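Local coordinates for cellulosomal scaffoldin anchoring protein C (Acetivibrio cellulolyticus, PDB 4UYP) that binds the dockerin of the adaptor scaffoldin ScaB through this type I cohesin domain, so linking the cellulosome to the cell-surface scaffoldin ScaC, at residues 2-7 / 130-135; 15-20 / 98-103; 37-42 / 70-75; 109-114 / 136-141. One frame throughout, in Å; residues are numbered along the deposited sequence.

Contact 1: 2-7 / 130-135. With SO4 (sulfate ion), chain T.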
loop_
_atom_site.group_PDB
_atom_site.type_symbol
_atom_site.label_atom_id
_atom_site.label_comp_id
_atom_site.label_asym_id
_atom_site.label_seq_id
_atom_site.Cartn_x
_atom_site.Cartn_y
_atom_site.Cartn_z
ATOM N N LEU C 2 -12.275 17.587 0.335
ATOM C CA LEU C 2 -12.847 16.214 0.408
ATOM C C LEU C 2 -12.074 15.405 1.447
ATOM O O LEU C 2 -10.836 15.417 1.434
ATOM C CB LEU C 2 -12.616 15.622 -0.965
ATOM C CG LEU C 2 -13.060 14.159 -1.119
ATOM C CD1 LEU C 2 -14.533 13.931 -0.861
ATOM C CD2 LEU C 2 -12.683 13.610 -2.524
ATOM N N GLN C 3 -12.859 14.692 2.273
ATOM C CA GLN C 3 -12.235 13.849 3.354
ATOM C C GLN C 3 -12.810 12.462 3.174
ATOM O O GLN C 3 -14.045 12.244 3.156
ATOM C CB GLN C 3 -12.657 14.404 4.727
ATOM C CG GLN C 3 -12.136 15.789 5.098
ATOM C CD GLN C 3 -12.855 16.356 6.324
ATOM O OE1 GLN C 3 -13.503 15.623 7.100
ATOM N NE2 GLN C 3 -12.777 17.672 6.490
ATOM N N VAL C 4 -11.850 11.546 3.141
ATOM C CA VAL C 4 -12.224 10.078 3.075
ATOM C C VAL C 4 -11.902 9.487 4.474
ATOM O O VAL C 4 -10.786 9.651 4.991
ATOM C CB VAL C 4 -11.415 9.412 2.020
ATOM C CG1 VAL C 4 -11.832 7.896 1.900
ATOM C CG2 VAL C 4 -11.676 10.102 0.684
ATOM N N ASP C 5 -12.885 8.800 5.012
ATOM C CA ASP C 5 -12.721 8.212 6.386
ATOM C C ASP C 5 -12.886 6.700 6.252
ATOM O O ASP C 5 -13.960 6.248 5.780
ATOM C CB ASP C 5 -13.736 8.734 7.295
ATOM C CG ASP C 5 -13.551 8.224 8.685
ATOM O OD1 ASP C 5 -12.779 8.816 9.455
ATOM O OD2 ASP C 5 -14.237 7.152 9.036
ATOM N N ILE C 6 -11.904 5.942 6.741
ATOM C CA ILE C 6 -12.050 4.459 6.946
ATOM C C ILE C 6 -12.506 4.294 8.373
ATOM O O ILE C 6 -11.746 4.671 9.328
ATOM C CB ILE C 6 -10.747 3.745 6.661
ATOM C CG1 ILE C 6 -10.265 3.982 5.204
ATOM C CG2 ILE C 6 -10.859 2.243 6.991
ATOM C CD1 ILE C 6 -8.969 3.291 4.932
ATOM N N GLY C 7 -13.699 3.792 8.643
ATOM C CA GLY C 7 -14.222 3.680 10.006
ATOM C C GLY C 7 -13.472 2.609 10.801
ATOM O O GLY C 7 -12.912 1.656 10.231
ATOM N N LYS C 130 -6.793 17.368 -6.037
ATOM C CA LYS C 130 -5.435 17.164 -5.529
ATOM C C LYS C 130 -5.249 17.634 -4.083
ATOM O O LYS C 130 -4.046 17.803 -3.642
ATOM C CB LYS C 130 -4.355 17.713 -6.483
ATOM C CG LYS C 130 -4.274 16.988 -7.809
ATOM C CD LYS C 130 -3.415 17.789 -8.780
ATOM C CE LYS C 130 -4.201 18.784 -9.579
ATOM N NZ LYS C 130 -3.143 19.549 -10.258
ATOM N N ASN C 131 -6.359 17.887 -3.368
ATOM C CA ASN C 131 -6.252 18.087 -1.951
ATOM C C ASN C 131 -7.149 17.270 -1.041
ATOM O O ASN C 131 -7.501 17.706 0.046
ATOM C CB ASN C 131 -6.539 19.563 -1.625
ATOM C CG ASN C 131 -7.871 19.986 -2.087
ATOM O OD1 ASN C 131 -8.546 19.266 -2.849
ATOM N ND2 ASN C 131 -8.300 21.168 -1.654
ATOM N N VAL C 132 -7.226 16.011 -1.323
ATOM C CA VAL C 132 -8.075 15.122 -0.520
ATOM C C VAL C 132 -7.322 14.647 0.710
ATOM O O VAL C 132 -6.044 14.444 0.625
ATOM C CB VAL C 132 -8.342 13.871 -1.373
ATOM C CG1 VAL C 132 -9.314 12.911 -0.685
ATOM C CG2 VAL C 132 -8.865 14.228 -2.688
ATOM N N VAL C 133 -8.011 14.587 1.790
ATOM C CA VAL C 133 -7.519 14.119 3.124
ATOM C C VAL C 133 -8.047 12.699 3.412
ATOM O O VAL C 133 -9.158 12.372 3.093
ATOM C CB VAL C 133 -7.881 15.108 4.254
ATOM C CG1 VAL C 133 -9.218 15.744 4.071
ATOM C CG2 VAL C 133 -7.796 14.515 5.670
ATOM N N TYR C 134 -7.277 11.943 4.151
ATOM C CA TYR C 134 -7.743 10.599 4.488
ATOM C C TYR C 134 -7.603 10.370 5.959
ATOM O O TYR C 134 -6.655 10.914 6.589
ATOM C CB TYR C 134 -6.771 9.621 3.943
ATOM C CG TYR C 134 -6.318 9.639 2.585
ATOM C CD1 TYR C 134 -7.117 10.068 1.526
ATOM C CD2 TYR C 134 -5.062 9.168 2.312
ATOM C CE1 TYR C 134 -6.671 10.077 0.231
ATOM C CE2 TYR C 134 -4.602 9.090 1.034
ATOM C CZ TYR C 134 -5.369 9.520 0.033
ATOM O OH TYR C 134 -4.872 9.444 -1.199
ATOM N N ASN C 135 -8.471 9.579 6.578
ATOM C CA ASN C 135 -8.369 9.298 7.976
ATOM C C ASN C 135 -8.553 7.758 8.032
ATOM O O ASN C 135 -9.676 7.282 7.768
ATOM C CB ASN C 135 -9.423 9.976 8.796
ATOM C CG ASN C 135 -9.300 11.504 8.796
ATOM O OD1 ASN C 135 -10.282 12.199 9.019
ATOM N ND2 ASN C 135 -8.135 11.997 8.556
HETATM S S SO4 T . -8.993 20.670 -5.543
HETATM O O1 SO4 T . -8.943 22.159 -5.335
HETATM O O2 SO4 T . -8.552 20.090 -4.220
HETATM O O3 SO4 T . -7.933 20.227 -6.632
HETATM O O4 SO4 T . -10.303 20.339 -5.845
HETATM O O HOH W 1 -11.175 18.738 -2.066
#

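Contact 2: 15-20 / 98-103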
loop_
_atom_site.group_PDB
_atom_site.type_symbol
_atom_site.label_atom_id
_atom_site.label_comp_id
_atom_site.label_asym_id
_atom_site.label_seq_id
_atom_site.Cartn_x
_atom_site.Cartn_y
_atom_site.Cartn_z
ATOM N N SER C 15 -14.818 -13.532 13.895
ATOM C CA SER C 15 -15.997 -12.824 13.498
ATOM C C SER C 15 -15.809 -12.122 12.141
ATOM O O SER C 15 -14.676 -11.940 11.659
ATOM C CB SER C 15 -16.385 -11.730 14.571
ATOM O OG SER C 15 -15.428 -10.650 14.540
ATOM N N VAL C 16 -16.931 -11.655 11.621
ATOM C CA VAL C 16 -16.917 -10.722 10.472
ATOM C C VAL C 16 -17.299 -9.334 11.020
ATOM O O VAL C 16 -18.315 -9.192 11.691
ATOM C CB VAL C 16 -17.847 -11.130 9.350
ATOM C CG1 VAL C 16 -17.874 -9.999 8.276
ATOM C CG2 VAL C 16 -17.357 -12.422 8.704
ATOM N N VAL C 17 -16.424 -8.352 10.790
ATOM C CA VAL C 17 -16.642 -6.945 11.181
ATOM C C VAL C 17 -16.819 -6.099 9.916
ATOM O O VAL C 17 -16.426 -6.544 8.812
ATOM C CB VAL C 17 -15.507 -6.390 12.043
ATOM C CG1 VAL C 17 -15.350 -7.262 13.307
ATOM C CG2 VAL C 17 -14.161 -6.377 11.334
ATOM N N SER C 18 -17.419 -4.920 10.038
ATOM C CA SER C 18 -17.601 -4.124 8.875
ATOM C C SER C 18 -16.934 -2.743 9.067
ATOM O O SER C 18 -17.063 -2.090 10.154
ATOM C CB SER C 18 -19.071 -3.983 8.572
ATOM O OG SER C 18 -19.712 -5.217 8.468
ATOM N N VAL C 19 -16.235 -2.363 8.004
ATOM C CA VAL C 19 -15.471 -1.123 7.973
ATOM C C VAL C 19 -16.102 -0.244 6.863
ATOM O O VAL C 19 -15.834 -0.478 5.684
ATOM C CB VAL C 19 -13.978 -1.498 7.674
ATOM C CG1 VAL C 19 -13.148 -0.231 7.389
ATOM C CG2 VAL C 19 -13.356 -2.221 8.877
ATOM N N PRO C 20 -16.794 0.834 7.257
ATOM C CA PRO C 20 -17.387 1.775 6.250
ATOM C C PRO C 20 -16.341 2.765 5.753
ATOM O O PRO C 20 -15.511 3.234 6.503
ATOM C CB PRO C 20 -18.511 2.460 7.016
ATOM C CG PRO C 20 -18.014 2.510 8.445
ATOM C CD PRO C 20 -17.172 1.212 8.637
ATOM N N PHE C 98 -14.756 -7.615 6.847
ATOM C CA PHE C 98 -13.486 -8.329 7.078
ATOM C C PHE C 98 -13.678 -9.511 8.049
ATOM O O PHE C 98 -14.348 -9.361 9.092
ATOM C CB PHE C 98 -12.488 -7.432 7.800
ATOM C CG PHE C 98 -11.786 -6.409 6.921
ATOM C CD1 PHE C 98 -10.776 -6.837 6.078
ATOM C CD2 PHE C 98 -12.140 -5.096 6.915
ATOM C CE1 PHE C 98 -10.041 -5.924 5.306
ATOM C CE2 PHE C 98 -11.379 -4.147 6.120
ATOM C CZ PHE C 98 -10.363 -4.589 5.353
ATOM N N LYS C 99 -13.201 -10.665 7.661
ATOM C CA LYS C 99 -13.082 -11.803 8.606
ATOM C C LYS C 99 -11.825 -11.646 9.460
ATOM O O LYS C 99 -10.720 -11.576 8.946
ATOM C CB LYS C 99 -12.992 -13.127 7.724
ATOM C CG LYS C 99 -12.493 -14.339 8.504
ATOM C CD LYS C 99 -13.549 -14.738 9.449
ATOM C CE LYS C 99 -13.187 -16.132 10.080
ATOM N NZ LYS C 99 -11.880 -16.179 10.646
ATOM N N VAL C 100 -12.046 -11.567 10.790
ATOM C CA VAL C 100 -10.964 -11.543 11.764
ATOM C C VAL C 100 -10.444 -13.007 11.933
ATOM O O VAL C 100 -11.260 -13.895 12.230
ATOM C CB VAL C 100 -11.461 -11.007 13.110
ATOM C CG1 VAL C 100 -10.310 -11.008 14.110
ATOM C CG2 VAL C 100 -12.005 -9.572 12.908
ATOM N N SER C 101 -9.124 -13.120 11.826
ATOM C CA SER C 101 -8.549 -14.481 11.972
ATOM C C SER C 101 -9.047 -15.212 13.243
ATOM O O SER C 101 -9.181 -14.576 14.310
ATOM C CB SER C 101 -7.122 -14.326 11.987
ATOM O OG SER C 101 -6.499 -15.608 12.276
ATOM N N ASP C 102 -9.249 -16.494 13.111
ATOM C CA ASP C 102 -9.668 -17.229 14.293
ATOM C C ASP C 102 -8.540 -17.260 15.344
ATOM O O ASP C 102 -8.901 -17.463 16.540
ATOM C CB ASP C 102 -9.872 -18.726 13.932
ATOM C CG ASP C 102 -11.155 -18.997 13.197
ATOM O OD1 ASP C 102 -11.918 -18.093 12.766
ATOM O OD2 ASP C 102 -11.448 -20.253 12.985
ATOM N N SER C 103 -7.282 -17.029 14.990
ATOM C CA SER C 103 -6.197 -17.023 15.959
ATOM C C SER C 103 -5.863 -15.685 16.571
ATOM O O SER C 103 -4.944 -15.578 17.387
ATOM C CB SER C 103 -4.990 -17.666 15.317
ATOM O OG SER C 103 -4.473 -16.781 14.325
#

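Contact 3: 37-42 / 70-75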
loop_
_atom_site.group_PDB
_atom_site.type_symbol
_atom_site.label_atom_id
_atom_site.label_comp_id
_atom_site.label_asym_id
_atom_site.label_seq_id
_atom_site.Cartn_x
_atom_site.Cartn_y
_atom_site.Cartn_z
ATOM N N ARG C 37 -7.855 2.367 -2.578
ATOM C CA ARG C 37 -7.301 1.066 -2.155
ATOM C C ARG C 37 -6.926 1.118 -0.715
ATOM O O ARG C 37 -6.354 2.112 -0.251
ATOM C CB ARG C 37 -6.047 0.836 -2.980
ATOM C CG ARG C 37 -5.448 -0.517 -2.550
ATOM C CD ARG C 37 -4.226 -0.960 -3.355
ATOM N NE ARG C 37 -4.595 -1.144 -4.727
ATOM C CZ ARG C 37 -3.787 -1.764 -5.552
ATOM N NH1 ARG C 37 -2.589 -2.263 -5.211
ATOM N NH2 ARG C 37 -4.131 -1.939 -6.828
ATOM N N THR C 38 -7.310 0.066 0.000
ATOM C CA THR C 38 -6.953 -0.130 1.445
ATOM C C THR C 38 -6.018 -1.297 1.532
ATOM O O THR C 38 -6.230 -2.343 0.909
ATOM C CB THR C 38 -8.181 -0.549 2.334
ATOM O OG1 THR C 38 -8.755 -1.752 1.871
ATOM C CG2 THR C 38 -9.261 0.601 2.303
ATOM N N ASN C 39 -4.970 -1.196 2.384
ATOM C CA ASN C 39 -4.217 -2.390 2.777
ATOM C C ASN C 39 -4.552 -2.840 4.209
ATOM O O ASN C 39 -5.044 -2.073 5.007
ATOM C CB ASN C 39 -2.686 -2.052 2.702
ATOM C CG ASN C 39 -2.239 -1.852 1.219
ATOM O OD1 ASN C 39 -2.100 -0.665 0.801
ATOM N ND2 ASN C 39 -2.085 -2.901 0.480
ATOM N N PHE C 40 -4.155 -4.072 4.358
ATOM C CA PHE C 40 -4.340 -4.741 5.675
ATOM C C PHE C 40 -3.368 -5.907 5.738
ATOM O O PHE C 40 -2.873 -6.421 4.734
ATOM C CB PHE C 40 -5.790 -5.288 5.822
ATOM C CG PHE C 40 -6.226 -6.217 4.676
ATOM C CD1 PHE C 40 -6.829 -5.625 3.482
ATOM C CD2 PHE C 40 -6.066 -7.662 4.712
ATOM C CE1 PHE C 40 -7.260 -6.474 2.439
ATOM C CE2 PHE C 40 -6.502 -8.467 3.665
ATOM C CZ PHE C 40 -7.097 -7.864 2.508
ATOM N N ASP C 41 -3.059 -6.326 6.990
ATOM C CA ASP C 41 -2.270 -7.513 7.197
ATOM C C ASP C 41 -2.980 -8.777 6.978
ATOM O O ASP C 41 -3.969 -9.018 7.696
ATOM C CB ASP C 41 -1.629 -7.467 8.649
ATOM C CG ASP C 41 -0.789 -8.703 8.912
ATOM O OD1 ASP C 41 -0.976 -9.797 8.389
ATOM O OD2 ASP C 41 -0.100 -8.578 10.003
ATOM N N PRO C 42 -2.764 -9.564 5.879
ATOM C CA PRO C 42 -3.630 -10.625 5.507
ATOM C C PRO C 42 -3.643 -11.865 6.395
ATOM O O PRO C 42 -4.467 -12.743 6.193
ATOM C CB PRO C 42 -3.179 -10.938 4.030
ATOM C CG PRO C 42 -1.748 -10.609 4.129
ATOM C CD PRO C 42 -1.591 -9.433 4.947
ATOM N N ASN C 70 -2.215 -10.931 -0.671
ATOM C CA ASN C 70 -1.346 -9.796 -0.657
ATOM C C ASN C 70 -1.813 -8.643 0.236
ATOM O O ASN C 70 -1.089 -7.727 0.544
ATOM C CB ASN C 70 -1.134 -9.347 -2.079
ATOM C CG ASN C 70 -0.275 -10.384 -2.853
ATOM O OD1 ASN C 70 0.338 -11.241 -2.248
ATOM N ND2 ASN C 70 -0.291 -10.312 -4.154
ATOM N N GLY C 71 -3.012 -8.706 0.703
ATOM C CA GLY C 71 -3.410 -7.665 1.697
ATOM C C GLY C 71 -3.888 -6.314 1.134
ATOM O O GLY C 71 -3.564 -5.257 1.623
ATOM N N PHE C 72 -4.727 -6.428 0.030
ATOM C CA PHE C 72 -5.343 -5.132 -0.353
ATOM C C PHE C 72 -6.750 -5.398 -0.911
ATOM O O PHE C 72 -7.121 -6.456 -1.333
ATOM C CB PHE C 72 -4.510 -4.321 -1.391
ATOM C CG PHE C 72 -4.381 -5.031 -2.732
ATOM C CD1 PHE C 72 -5.346 -4.844 -3.786
ATOM C CD2 PHE C 72 -3.292 -5.864 -3.042
ATOM C CE1 PHE C 72 -5.174 -5.510 -5.018
ATOM C CE2 PHE C 72 -3.148 -6.480 -4.302
ATOM C CZ PHE C 72 -4.110 -6.357 -5.303
ATOM N N ALA C 73 -7.482 -4.303 -0.838
ATOM C CA ALA C 73 -8.840 -4.190 -1.412
ATOM C C ALA C 73 -8.899 -2.901 -2.171
ATOM O O ALA C 73 -8.559 -1.851 -1.658
ATOM C CB ALA C 73 -9.916 -4.220 -0.334
ATOM N N SER C 74 -9.468 -2.977 -3.378
ATOM C CA SER C 74 -9.537 -1.810 -4.315
ATOM C C SER C 74 -10.956 -1.635 -4.785
ATOM O O SER C 74 -11.656 -2.609 -5.034
ATOM C CB SER C 74 -8.702 -1.995 -5.578
ATOM O OG SER C 74 -7.318 -2.239 -5.235
ATOM N N MET C 75 -11.335 -0.395 -4.912
ATOM C CA MET C 75 -12.695 0.014 -5.357
ATOM C C MET C 75 -12.510 1.083 -6.446
ATOM O O MET C 75 -11.699 1.995 -6.233
ATOM C CB MET C 75 -13.489 0.576 -4.134
ATOM C CG MET C 75 -14.011 -0.573 -3.221
ATOM S SD MET C 75 -13.616 -0.225 -1.472
ATOM C CE MET C 75 -11.824 -0.535 -1.342
#

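Contact 4: 109-114 / 136-141. With SO4 (sulfate ion), chain P.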
loop_
_atom_site.group_PDB
_atom_site.type_symbol
_atom_site.label_atom_id
_atom_site.label_comp_id
_atom_site.label_asym_id
_atom_site.label_seq_id
_atom_site.Cartn_x
_atom_site.Cartn_y
_atom_site.Cartn_z
ATOM N N LEU C 109 -4.582 -4.838 17.335
ATOM C CA LEU C 109 -5.141 -3.690 16.593
ATOM C C LEU C 109 -4.696 -3.826 15.159
ATOM O O LEU C 109 -3.452 -3.944 14.903
ATOM C CB LEU C 109 -4.621 -2.345 17.145
ATOM C CG LEU C 109 -4.886 -2.174 18.673
ATOM C CD1 LEU C 109 -4.260 -0.865 19.114
ATOM C CD2 LEU C 109 -6.359 -2.106 19.012
ATOM N N TYR C 110 -5.622 -3.819 14.240
ATOM C CA TYR C 110 -5.267 -3.984 12.799
ATOM C C TYR C 110 -5.515 -2.706 12.130
ATOM O O TYR C 110 -6.619 -2.124 12.103
ATOM C CB TYR C 110 -6.077 -5.107 12.173
ATOM C CG TYR C 110 -6.018 -6.420 12.972
ATOM C CD1 TYR C 110 -4.833 -6.813 13.638
ATOM C CD2 TYR C 110 -7.127 -7.199 13.166
ATOM C CE1 TYR C 110 -4.718 -8.023 14.340
ATOM C CE2 TYR C 110 -7.031 -8.408 13.835
ATOM C CZ TYR C 110 -5.830 -8.779 14.482
ATOM O OH TYR C 110 -5.728 -9.931 15.224
ATOM N N ASN C 111 -4.432 -2.112 11.529
ATOM C CA ASN C 111 -4.532 -0.828 10.791
ATOM C C ASN C 111 -5.048 -1.094 9.359
ATOM O O ASN C 111 -4.464 -1.924 8.608
ATOM C CB ASN C 111 -3.095 -0.294 10.714
ATOM C CG ASN C 111 -2.611 0.093 12.098
ATOM O OD1 ASN C 111 -2.875 1.230 12.544
ATOM N ND2 ASN C 111 -1.880 -0.794 12.723
ATOM N N ILE C 112 -6.146 -0.398 9.053
ATOM C CA ILE C 112 -6.734 -0.540 7.659
ATOM C C ILE C 112 -6.460 0.845 7.051
ATOM O O ILE C 112 -6.971 1.863 7.445
ATOM C CB ILE C 112 -8.272 -0.800 7.829
ATOM C CG1 ILE C 112 -8.579 -2.026 8.728
ATOM C CG2 ILE C 112 -8.860 -1.022 6.468
ATOM C CD1 ILE C 112 -7.921 -3.365 8.346
ATOM N N THR C 113 -5.517 0.744 6.119
ATOM C CA THR C 113 -4.800 1.948 5.651
ATOM C C THR C 113 -5.107 2.385 4.224
ATOM O O THR C 113 -5.138 1.545 3.391
ATOM C CB THR C 113 -3.214 1.691 5.734
ATOM O OG1 THR C 113 -2.792 0.568 5.030
ATOM C CG2 THR C 113 -2.804 1.422 7.270
ATOM N N THR C 114 -5.319 3.655 4.005
ATOM C CA THR C 114 -5.477 4.183 2.584
ATOM C C THR C 114 -4.136 4.157 1.856
ATOM O O THR C 114 -3.155 4.707 2.429
ATOM C CB THR C 114 -6.007 5.558 2.651
ATOM O OG1 THR C 114 -7.244 5.641 3.395
ATOM C CG2 THR C 114 -6.324 6.034 1.175
ATOM N N ASP C 136 -7.485 7.029 8.340
ATOM C CA ASP C 136 -7.500 5.547 8.322
ATOM C C ASP C 136 -8.282 5.019 9.585
ATOM O O ASP C 136 -8.665 5.726 10.506
ATOM C CB ASP C 136 -6.063 5.028 8.359
ATOM C CG ASP C 136 -5.303 5.169 7.059
ATOM O OD1 ASP C 136 -6.011 5.559 6.100
ATOM O OD2 ASP C 136 -4.081 4.848 7.100
ATOM N N GLY C 137 -8.527 3.686 9.514
ATOM C CA GLY C 137 -9.324 2.992 10.554
ATOM C C GLY C 137 -8.489 1.920 11.209
ATOM O O GLY C 137 -7.446 1.477 10.716
ATOM N N LYS C 138 -8.995 1.436 12.337
ATOM C CA LYS C 138 -8.378 0.306 13.008
ATOM C C LYS C 138 -9.510 -0.691 13.382
ATOM O O LYS C 138 -10.666 -0.304 13.637
ATOM C CB LYS C 138 -7.735 0.737 14.343
ATOM C CG LYS C 138 -6.552 1.682 14.143
ATOM C CD LYS C 138 -6.131 2.158 15.536
ATOM C CE LYS C 138 -5.455 3.467 15.605
ATOM N NZ LYS C 138 -5.982 4.497 14.786
ATOM N N ILE C 139 -9.166 -1.966 13.365
ATOM C CA ILE C 139 -10.056 -3.001 13.937
ATOM C C ILE C 139 -9.402 -3.489 15.217
ATOM O O ILE C 139 -8.211 -3.893 15.234
ATOM C CB ILE C 139 -10.170 -4.196 12.980
ATOM C CG1 ILE C 139 -10.863 -3.773 11.681
ATOM C CG2 ILE C 139 -10.944 -5.387 13.659
ATOM C CD1 ILE C 139 -10.668 -4.847 10.581
ATOM N N GLU C 140 -10.139 -3.363 16.339
ATOM C CA GLU C 140 -9.654 -3.896 17.619
ATOM C C GLU C 140 -10.277 -5.247 17.945
ATOM O O GLU C 140 -11.490 -5.397 17.845
ATOM C CB GLU C 140 -9.998 -2.849 18.751
ATOM C CG GLU C 140 -9.549 -3.426 20.145
ATOM C CD GLU C 140 -9.486 -2.370 21.250
ATOM O OE1 GLU C 140 -9.827 -1.198 21.007
ATOM O OE2 GLU C 140 -9.069 -2.762 22.340
ATOM N N VAL C 141 -9.420 -6.229 18.284
ATOM C CA VAL C 141 -9.935 -7.563 18.674
ATOM C C VAL C 141 -10.399 -7.541 20.150
ATOM O O VAL C 141 -9.596 -7.164 21.018
ATOM C CB VAL C 141 -8.877 -8.620 18.431
ATOM C CG1 VAL C 141 -9.496 -9.968 18.779
ATOM C CG2 VAL C 141 -8.450 -8.571 16.976
HETATM S S SO4 P . -4.246 8.682 9.657
HETATM O O1 SO4 P . -5.413 8.854 10.643
HETATM O O2 SO4 P . -3.501 10.006 9.410
HETATM O O3 SO4 P . -4.928 8.265 8.389
HETATM O O4 SO4 P . -3.133 7.710 10.030
HETATM O O HOH W 2 -4.429 2.705 10.631
#

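Contact 1: 2-7 / 130-135
Leu2 and Val132 lie side by side where strand 3-6 meets strand 133-135 as a parallel pair. This is the parallel pairing of the first and last strands of the cohesin jelly roll. Four backbone bonds join them. Val133 N gives to Leu2 O, Val4 N to Val133 O, Asn135 N to Val4 O and Ile6 N to Asn135 O. The third is the most bent, at 141°.

The Leu2 side chain can be followed outward. CB leads to CG, which turns anti to the backbone N (chi1 177°) and comes 4.0 Å from Val132 CG1. Beyond it, CD2 sits 3.9 Å from Val132 CG2. Val4 sends CG2 to the same valine, 3.9 Å from Val132 CG1. Phe121 of strand 109-122 covers Leu2 and Val4 in the core.

Asp5 and Asn135 lie together on the other sheet face. Asp5, Ile6 and Asn135 belong to a calcium site seen in a structure of this protein, though no calcium is bound here. At the other end of the pair a water accepts from Leu2 N, 2.9 Å away.

Contact 2: 15-20 / 98-103
The Phe98 ring takes Val19 at its edge. Val19 CG2 lies near the ring plane, 3.7 Å from Phe98 CD2 and 3.9 Å from Phe98 CE2. Phe40 meets the same ring in an edge-to-face contact, and Val45 and Val47 of strand 45-52 also touch Phe98. The ring therefore sits in the hydrophobic core of the cohesin beta-sandwich.

Strands 16-20 and 98-100 run antiparallel here, with their short axes at 138°. Val17 and Phe98 form a hydrogen-bonded pair. Val17 N gives to Phe98 O, and Phe98 N gives back to Val17 O at 2.8 Å. Val16 and Lys99 are the next, non-hydrogen-bonded pair. Val100 N then donates to Ser15 O at 2.8 Å.

The two methyls of Val17 serve different neighbours. CG1 reaches 4.1 Å from Val100 CG2. CG2 stands between the backbone N and the carbonyl carbon (chi1 of CG1 -58°), and this puts it 4.0 Å from Phe98 CB. Ile139 of strand 133-141 packs on Val17, Val19 and Phe98, so the valines and the ring share one apolar layer.

The sheet face of Val16 and Lys99 is more open to solvent. Val16 CG1 rests near Phe98 O. Ser15 OG is hydrogen-bonded to Lys12 O in the turn before the strand. Lys99 bends at chi2 and again at chi4, and its CD comes to 3.7 Å from Ser15 O.

Contact 3: 37-42 / 70-75
The guanidinium of Arg37 lies flat on one face of the Phe72 ring. The planes are 9° apart and Arg37 CZ is 4.2 Å from the ring centroid, a cation-pi stack. NH1 stands over the ring centre. The arginine starts out extended, with CG opposite the backbone N (chi1 180°), and bends at chi3 to lay its head down. Arg37 NE is also 3.0 Å from Ser74 OG.

On the same sheet face Asn39 turns its ND2 to Gly71 O, 3.0 Å away. Phe40 N bonds the same oxygen at 3.0 Å. The two donors come from opposite faces of the carbonyl plane and hold that carbonyl between them.

Behind these side chains, strands 37-39 and 72-75 form an antiparallel pair of the cohesin beta-sandwich. Thr38 and Ala73 exchange backbone bonds as a hydrogen-bonded pair. Gly71 and Phe72 both face Asn67 in a G1 beta bulge, and Gly71 has a positive phi. The bare CA of Gly71 packs directly over the face of the Phe40 ring, 3.8 Å from its centroid, in a CH-pi contact.

Further out, the face of Arg37, Phe72 and Ser74 meets the chain of ScaB, the dockerin partner: Arg37 NH2 bonds Val25 O of that chain, Ser74 OG bonds its Leu26 O, and its Leu26 packs on Arg37 and Phe72. Asn39 OD1 takes a bond from Asn115 ND2 of strand 109-122.

Contact 4: 109-114 / 136-141
Ile112 and Ile139 cross obliquely on the core face of an antiparallel strand pair in the cohesin sandwich. Ile139 CD1 bears on both CG1 and CD1 of Ile112, 3.8 Å from CD1, beside Gly137, which brings no side chain to this face. Further along, Val141 pushes CG2 against the CE2, CZ and OH end of Tyr110, 3.5 Å from Tyr110 CE2. Tyr110 OH is bonded to Glu108 OE1.

On the other face Leu109 and Glu140 run side by side, and Leu109 CD2 lies 3.6 Å from Glu140 CG. Asn111 and Lys138 lie alongside in the same way. Asn111 ND2 bonds Val132 O of the second subunit.

Two pairs of backbone bonds join Tyr110 with Ile139 and Ile112 with Gly137. Asp136 continues the pairing with its side chain. CG sits beside the backbone N (chi1 -75°), and OD1 accepts from Thr114 N at 2.9 Å, met from above the carboxylate plane. Asp136 N donates to sulfate O3 at 2.8 Å; the sulfate, probably from the crystallisation liquor, is also hydrogen-bonded to Asp136 N of the second subunit.

Strand 137-141 is flanked by strand 3-11, and strand 109-114 by strand 33-39.

Overall arrangement
All four contacts belong to one cohesin domain. Contacts 1 and 4 share strand 133-141, with centres about 15 Å apart. Ile6 CD1 of contact 1 lies 3.3 Å from Thr114 OG1 of contact 4. Together they hold Asp5, Ile6, Asn135 and Asp136 of the calcium site, which is empty of calcium here. Contacts 3 and 4 are joined by a probable hydrogen bond, Asn39 N to Thr113 O at 2.9 Å. Contact 2 meets both through the core: Phe98 CE1 is 3.7 Å from Phe40 CD1, and Val17 CG2 is 3.9 Å from Ile139 CD1. Contact 3 meets ScaB, while contacts 1, 3 and 4 touch the second subunit.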